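Local coordinates for protein SAWADEE HOMEODOMAIN HOMOLOG 1 (Arabidopsis thaliana, PDB 4IUP) that binds methylated histone H3 tails through its SAWADEE domain and is required for RNA-directed DNA methylation, in association with RNA polymerase IV, at residues I61-E64 against G69-N72; M77-E82 against E122-E127. The protein carries 2 engineered substitutions. All coordinates share one frame; numbering follows the deposited sequence.

Contact 1: I61-E64 against G69-N72; sequences IPVE and GRVN
Val63 overlaps the side of Val71, the two valines meeting through a single methyl of Val71. CG2 of Val71 lies 4.1 Å from CG1 of Val63 and only slightly farther, 4.2 Å, from CG2 of Val63, so this methyl faces the fork of the opposing side chain. In Val63 the torsion chi1 of -176° carries CG1 away from the backbone N and across to 69-72. Val71 has almost the same chi1, but there the inward methyl is CG2, the branch beside its own N. The methylene chain of Arg70 flanks this apolar pair, with its CG 4.4 Å from CG1 of Val63. Its guanidinium group goes past the valines to Glu67, which takes NH1 in a salt bridge and, with its other carboxylate oxygen, accepts the N-H of Glu64. Glu67 therefore ties both sides of the turn together, and its charge probably eases the close approach of Arg70 to Arg131, which Val63 also touches. The two backbones stay well apart, 8.4 Å from CA of Val63 to CA of Val71, and only side chains bridge them. Cys68, in the loop between, lies about 5 Å from Val63 (nearest side-chain atoms): a valine pair beside the zinc site of the SAWADEE domain, to which this loop gives Cys68 and a later part of the chain His102, Cys107 and Cys109.

Contact 2: M77-E82 against E122-E127; sequences MLCFQE and ESLGLE. Engineered in segment 77-82: Met77 (natural residue Leu).
Leu124 reaches toward strand 77-82 with both methyls. CG stands beside the backbone N (chi1 -64°), and the fork divides its contacts. CD1 packs 3.7 Å from CB of Cys79 and also approaches its SG. CD2 lies 4.1 Å from the carbonyl O of Phe80. Glu122, two residues earlier, is stretched out nearly straight from CA to the carboxylate (chi1 -177°), which brings its acid group to the other strand. OE1 comes 4.2 Å from CG of Gln81 but takes its hydrogen bond from Tyr115. OE2 instead accepts a water proton at 2.8 Å from the water oxygen. The same water donates to the carbonyl O of Phe80 and receives the N-H of Glu82, linking the acid to two backbone groups of 77-82. The strand axes stay 9.2 Å apart at an angle of 110°, too distant and too steep for direct pairing. In the sheet order, strands 86-98 and 110-115 lie between these two; Val113 and Tyr115 of the latter pack on Leu124. Ile129 of strand 129-131, the neighbour of 76-83 on its other edge, touches both Cys79 and Leu124, so the pair is enclosed by the curled sheet.

The centres of the two contacts are 12 Å apart, and they come in series: contact 1 closes a short turn after strand 56-62, then contact 2 joins strand 76-83 to strand 121-124, nearly forty residues further on. Both reach the same antiparallel sheet and touch directly through Leu126, whose CD2 is 3.3 Å from O of Val63, and through the engineered selenomethionine Met77, whose CE is 3.9 Å from CG2 of Val71. Leu126 also touches the zinc ligand Cys107. The zinc-side loop thus packs on side chains carried by the segments of contact 2, Leu126 and Met77, consistent with a zinc-binding element packed onto one of the two tudor-like modules of the SAWADEE domain.

Contact 1: I61-E64 against G69-N72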
ATOM      1  N   ILE A  61       0.098   7.316  -0.006  1.00  7.42           N
ATOM      2  CA  ILE A  61       0.258   8.609  -0.677  1.00  7.98           C
ATOM      3  C   ILE A  61       1.309   8.532  -1.802  1.00  9.46           C
ATOM      4  O   ILE A  61       2.410   8.035  -1.575  1.00  9.09           O
ATOM      5  CB  ILE A  61       0.672   9.702   0.356  1.00 10.54           C
ATOM      6  CG1 ILE A  61      -0.369   9.809   1.485  1.00 15.49           C
ATOM      7  CG2 ILE A  61       0.909  11.063  -0.323  1.00 12.18           C
ATOM      8  CD1 ILE A  61       0.066  10.664   2.672  1.00 14.65           C
ATOM      9  N   PRO A  62       0.976   9.027  -3.019  1.00 11.48           N
ATOM     10  CA  PRO A  62       1.987   9.042  -4.086  1.00  6.86           C
ATOM     11  C   PRO A  62       3.177   9.943  -3.730  1.00 10.11           C
ATOM     12  O   PRO A  62       3.019  10.926  -3.001  1.00 11.49           O
ATOM     13  CB  PRO A  62       1.224   9.615  -5.287  1.00 13.19           C
ATOM     14  CG  PRO A  62      -0.225   9.292  -4.998  1.00 14.02           C
ATOM     15  CD  PRO A  62      -0.326   9.524  -3.501  1.00 10.66           C
ATOM     16  N   VAL A  63       4.356   9.586  -4.220  1.00  7.38           N
ATOM     17  CA  VAL A  63       5.562  10.364  -3.967  1.00  7.49           C
ATOM     18  C   VAL A  63       5.964  11.058  -5.266  1.00 11.50           C
ATOM     19  O   VAL A  63       6.105  10.410  -6.300  1.00 11.67           O
ATOM     20  CB  VAL A  63       6.709   9.469  -3.439  1.00  9.09           C
ATOM     21  CG1 VAL A  63       7.940  10.307  -3.079  1.00 12.11           C
ATOM     22  CG2 VAL A  63       6.253   8.677  -2.204  1.00 13.74           C
ATOM     23  N   GLU A  64       6.126  12.378  -5.214  1.00 12.57           N
ATOM     24  CA  GLU A  64       6.532  13.157  -6.388  1.00 10.01           C
ATOM     25  C   GLU A  64       8.045  13.075  -6.613  1.00 11.22           C
ATOM     26  O   GLU A  64       8.804  12.910  -5.654  1.00 13.76           O
ATOM     27  CB  GLU A  64       6.079  14.617  -6.251  1.00 13.58           C
ATOM     28  CG  GLU A  64       4.553  14.809  -6.198  1.00 29.22           C
ATOM     29  CD  GLU A  64       3.819  14.212  -7.401  1.00 45.94           C
ATOM     30  OE1 GLU A  64       4.249  14.450  -8.555  1.00 46.95           O
ATOM     31  OE2 GLU A  64       2.802  13.506  -7.190  1.00 52.47           O
ATOM     32  N   GLY A  69      13.732  11.697  -2.099  1.00 11.46           N
ATOM     33  CA  GLY A  69      14.680  11.596  -0.988  1.00 17.11           C
ATOM     34  C   GLY A  69      14.035  11.187   0.326  1.00 20.15           C
ATOM     35  O   GLY A  69      14.727  10.715   1.241  1.00 15.67           O
ATOM     36  N   ARG A  70      12.715  11.363   0.429  1.00 13.02           N
ATOM     37  CA  ARG A  70      11.989  11.021   1.659  1.00 14.04           C
ATOM     38  C   ARG A  70      11.739   9.516   1.797  1.00 15.41           C
ATOM     39  O   ARG A  70      11.347   9.042   2.869  1.00 17.42           O
ATOM     40  CB  ARG A  70      10.670  11.801   1.761  1.00 15.31           C
ATOM     41  CG  ARG A  70       9.517  11.224   0.940  1.00 15.15           C
ATOM     42  CD  ARG A  70       8.276  12.101   1.044  1.00 21.27           C
ATOM     43  NE  ARG A  70       7.764  12.149   2.413  1.00 22.37           N
ATOM     44  CZ  ARG A  70       6.957  13.097   2.883  1.00 22.53           C
ATOM     45  NH1 ARG A  70       6.559  14.089   2.099  1.00 22.64           N
ATOM     46  NH2 ARG A  70       6.544  13.049   4.139  1.00 22.28           N
ATOM     47  N   VAL A  71      11.941   8.778   0.710  1.00 10.98           N
ATOM     48  CA  VAL A  71      11.842   7.321   0.733  1.00  8.49           C
ATOM     49  C   VAL A  71      13.202   6.759   1.151  1.00 12.74           C
ATOM     50  O   VAL A  71      14.219   7.035   0.508  1.00 13.23           O
ATOM     51  CB  VAL A  71      11.420   6.754  -0.643  1.00 10.53           C
ATOM     52  CG1 VAL A  71      11.257   5.244  -0.587  1.00 17.36           C
ATOM     53  CG2 VAL A  71      10.129   7.415  -1.119  1.00 13.35           C
ATOM     54  N   ASN A  72      13.209   5.982   2.232  1.00  9.27           N
ATOM     55  CA  ASN A  72      14.446   5.439   2.789  1.00 13.40           C
ATOM     56  C   ASN A  72      14.389   3.930   2.985  1.00 13.01           C
ATOM     57  O   ASN A  72      13.305   3.361   3.125  1.00 10.78           O
ATOM     58  CB  ASN A  72      14.757   6.115   4.125  1.00 16.77           C
ATOM     59  CG  ASN A  72      15.067   7.592   3.968  1.00 27.05           C
ATOM     60  OD1 ASN A  72      16.016   7.971   3.274  1.00 26.29           O
ATOM     61  ND2 ASN A  72      14.273   8.434   4.620  1.00 22.48           N
TER

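Contact 2: M77-E82 against E122-E127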
HETATM    1  N   MSE A  77       6.147   0.595   2.261  1.00  9.87           N
HETATM    2  CA  MSE A  77       5.522   1.200   1.082  1.00 11.52           C
HETATM    3  C   MSE A  77       4.374   0.321   0.615  1.00 11.45           C
HETATM    4  O   MSE A  77       4.424  -0.904   0.769  1.00  9.52           O
HETATM    5  CB  MSE A  77       6.520   1.327  -0.084  1.00  7.53           C
HETATM    6  CG  MSE A  77       7.842   1.988   0.252  1.00 12.41           C
HETATM    7 SE   MSE A  77       7.664   3.842   0.820  1.00 26.49          SE
HETATM    8  CE  MSE A  77       7.315   4.681  -0.919  1.00  9.67           C
ATOM      9  N   LEU A  78       3.353   0.945   0.037  1.00 10.02           N
ATOM     10  CA  LEU A  78       2.361   0.213  -0.739  1.00  6.23           C
ATOM     11  C   LEU A  78       2.877   0.113  -2.176  1.00 11.85           C
ATOM     12  O   LEU A  78       3.110   1.139  -2.828  1.00 11.76           O
ATOM     13  CB  LEU A  78       0.989   0.902  -0.699  1.00  4.83           C
ATOM     14  CG  LEU A  78      -0.134   0.130  -1.411  1.00  5.17           C
ATOM     15  CD1 LEU A  78      -0.473  -1.171  -0.670  1.00  4.74           C
ATOM     16  CD2 LEU A  78      -1.389   0.994  -1.585  1.00  8.36           C
ATOM     17  N   CYS A  79       3.040  -1.119  -2.662  1.00  8.44           N
ATOM     18  CA  CYS A  79       3.733  -1.383  -3.921  1.00  6.92           C
ATOM     19  C   CYS A  79       2.831  -2.025  -4.956  1.00 10.22           C
ATOM     20  O   CYS A  79       2.066  -2.947  -4.646  1.00  8.15           O
ATOM     21  CB  CYS A  79       4.923  -2.314  -3.684  1.00 11.85           C
ATOM     22  SG  CYS A  79       6.057  -1.766  -2.423  1.00 14.87           S
ATOM     23  N   PHE A  80       2.933  -1.540  -6.189  1.00  6.79           N
ATOM     24  CA  PHE A  80       2.192  -2.123  -7.301  1.00  8.64           C
ATOM     25  C   PHE A  80       2.899  -3.381  -7.795  1.00 14.25           C
ATOM     26  O   PHE A  80       3.951  -3.305  -8.441  1.00  8.47           O
ATOM     27  CB  PHE A  80       2.015  -1.105  -8.431  1.00  8.95           C
ATOM     28  CG  PHE A  80       1.149  -1.592  -9.561  1.00  9.95           C
ATOM     29  CD1 PHE A  80      -0.183  -1.926  -9.342  1.00 11.36           C
ATOM     30  CD2 PHE A  80       1.665  -1.709 -10.848  1.00 11.60           C
ATOM     31  CE1 PHE A  80      -0.990  -2.366 -10.382  1.00 11.31           C
ATOM     32  CE2 PHE A  80       0.859  -2.158 -11.904  1.00 10.20           C
ATOM     33  CZ  PHE A  80      -0.464  -2.477 -11.671  1.00 12.52           C
ATOM     34  N   GLN A  81       2.306  -4.531  -7.480  1.00  7.34           N
ATOM     35  CA  GLN A  81       2.893  -5.838  -7.759  1.00  9.53           C
ATOM     36  C   GLN A  81       2.154  -6.485  -8.922  1.00 13.70           C
ATOM     37  O   GLN A  81       1.032  -6.976  -8.764  1.00 11.74           O
ATOM     38  CB  GLN A  81       2.816  -6.723  -6.509  1.00  9.55           C
ATOM     39  CG  GLN A  81       3.534  -8.081  -6.612  1.00 13.48           C
ATOM     40  CD  GLN A  81       3.168  -9.009  -5.469  1.00 16.14           C
ATOM     41  OE1 GLN A  81       3.887  -9.105  -4.466  1.00 22.76           O
ATOM     42  NE2 GLN A  81       2.041  -9.680  -5.601  1.00  9.35           N
ATOM     43  N   GLU A  82       2.792  -6.474 -10.088  1.00  7.93           N
ATOM     44  CA  GLU A  82       2.199  -7.023 -11.302  1.00 10.27           C
ATOM     45  C   GLU A  82       2.887  -8.331 -11.676  1.00 11.86           C
ATOM     46  O   GLU A  82       4.100  -8.365 -11.883  1.00 13.54           O
ATOM     47  CB  GLU A  82       2.291  -6.005 -12.443  1.00 15.18           C
ATOM     48  CG  GLU A  82       1.567  -6.429 -13.719  1.00 24.10           C
ATOM     49  CD  GLU A  82       1.365  -5.285 -14.695  1.00 27.59           C
ATOM     50  OE1 GLU A  82       2.266  -4.424 -14.825  1.00 26.55           O
ATOM     51  OE2 GLU A  82       0.299  -5.257 -15.340  1.00 26.76           O
ATOM     52  N   GLU A 122      11.548  -7.360  -5.585  1.00 12.57           N
ATOM     53  CA  GLU A 122      11.337  -6.768  -6.901  1.00 10.73           C
ATOM     54  C   GLU A 122      11.956  -5.376  -6.923  1.00 12.16           C
ATOM     55  O   GLU A 122      11.885  -4.649  -5.933  1.00 12.26           O
ATOM     56  CB  GLU A 122       9.836  -6.680  -7.218  1.00 13.38           C
ATOM     57  CG  GLU A 122       9.511  -6.129  -8.605  1.00 18.17           C
ATOM     58  CD  GLU A 122       8.042  -6.262  -8.998  1.00 27.20           C
ATOM     59  OE1 GLU A 122       7.201  -6.651  -8.153  1.00 20.28           O
ATOM     60  OE2 GLU A 122       7.726  -5.958 -10.170  1.00 33.22           O
ATOM     61  N   SER A 123      12.581  -5.023  -8.044  1.00  7.29           N
ATOM     62  CA  SER A 123      13.076  -3.674  -8.256  1.00  9.69           C
ATOM     63  C   SER A 123      11.970  -2.806  -8.856  1.00 12.07           C
ATOM     64  O   SER A 123      11.460  -3.102  -9.934  1.00 12.70           O
ATOM     65  CB  SER A 123      14.305  -3.695  -9.166  1.00 14.84           C
ATOM     66  OG  SER A 123      15.385  -4.338  -8.513  1.00 15.81           O
ATOM     67  N   LEU A 124      11.602  -1.740  -8.147  1.00 13.36           N
ATOM     68  CA  LEU A 124      10.506  -0.864  -8.557  1.00 12.42           C
ATOM     69  C   LEU A 124      10.958   0.582  -8.708  1.00 14.91           C
ATOM     70  O   LEU A 124      11.878   1.039  -8.021  1.00 11.66           O
ATOM     71  CB  LEU A 124       9.344  -0.937  -7.554  1.00  5.16           C
ATOM     72  CG  LEU A 124       8.611  -2.281  -7.406  1.00  6.64           C
ATOM     73  CD1 LEU A 124       7.574  -2.203  -6.302  1.00  7.73           C
ATOM     74  CD2 LEU A 124       7.955  -2.687  -8.710  1.00  8.68           C
ATOM     75  N   GLY A 125      10.304   1.298  -9.614  1.00  8.82           N
ATOM     76  CA  GLY A 125      10.493   2.735  -9.722  1.00  9.23           C
ATOM     77  C   GLY A 125       9.529   3.460  -8.797  1.00  9.92           C
ATOM     78  O   GLY A 125       8.580   2.858  -8.249  1.00  8.52           O
ATOM     79  N   LEU A 126       9.762   4.758  -8.631  1.00  5.99           N
ATOM     80  CA  LEU A 126       8.913   5.586  -7.781  1.00  9.61           C
ATOM     81  C   LEU A 126       7.445   5.531  -8.228  1.00  6.33           C
ATOM     82  O   LEU A 126       6.531   5.656  -7.410  1.00  8.82           O
ATOM     83  CB  LEU A 126       9.407   7.042  -7.766  1.00  5.88           C
ATOM     84  CG  LEU A 126       8.844   7.914  -6.633  1.00  9.01           C
ATOM     85  CD1 LEU A 126       9.324   7.402  -5.278  1.00  5.58           C
ATOM     86  CD2 LEU A 126       9.225   9.379  -6.837  1.00 11.51           C
ATOM     87  N   GLU A 127       7.233   5.326  -9.522  1.00  9.02           N
ATOM     88  CA  GLU A 127       5.887   5.347 -10.104  1.00 11.60           C
ATOM     89  C   GLU A 127       5.030   4.127  -9.729  1.00 10.60           C
ATOM     90  O   GLU A 127       3.851   4.070 -10.073  1.00 13.47           O
ATOM     91  CB  GLU A 127       5.964   5.523 -11.630  1.00  9.43           C
ATOM     92  CG  GLU A 127       6.327   4.261 -12.439  1.00  6.58           C
ATOM     93  CD  GLU A 127       7.792   3.836 -12.345  1.00 17.14           C
ATOM     94  OE1 GLU A 127       8.649   4.628 -11.887  1.00 14.90           O
ATOM     95  OE2 GLU A 127       8.087   2.687 -12.753  1.00 18.99           O
TER
HETATM   96  O   HOH W   1       5.189  -4.781 -10.210  1.00 17.77           O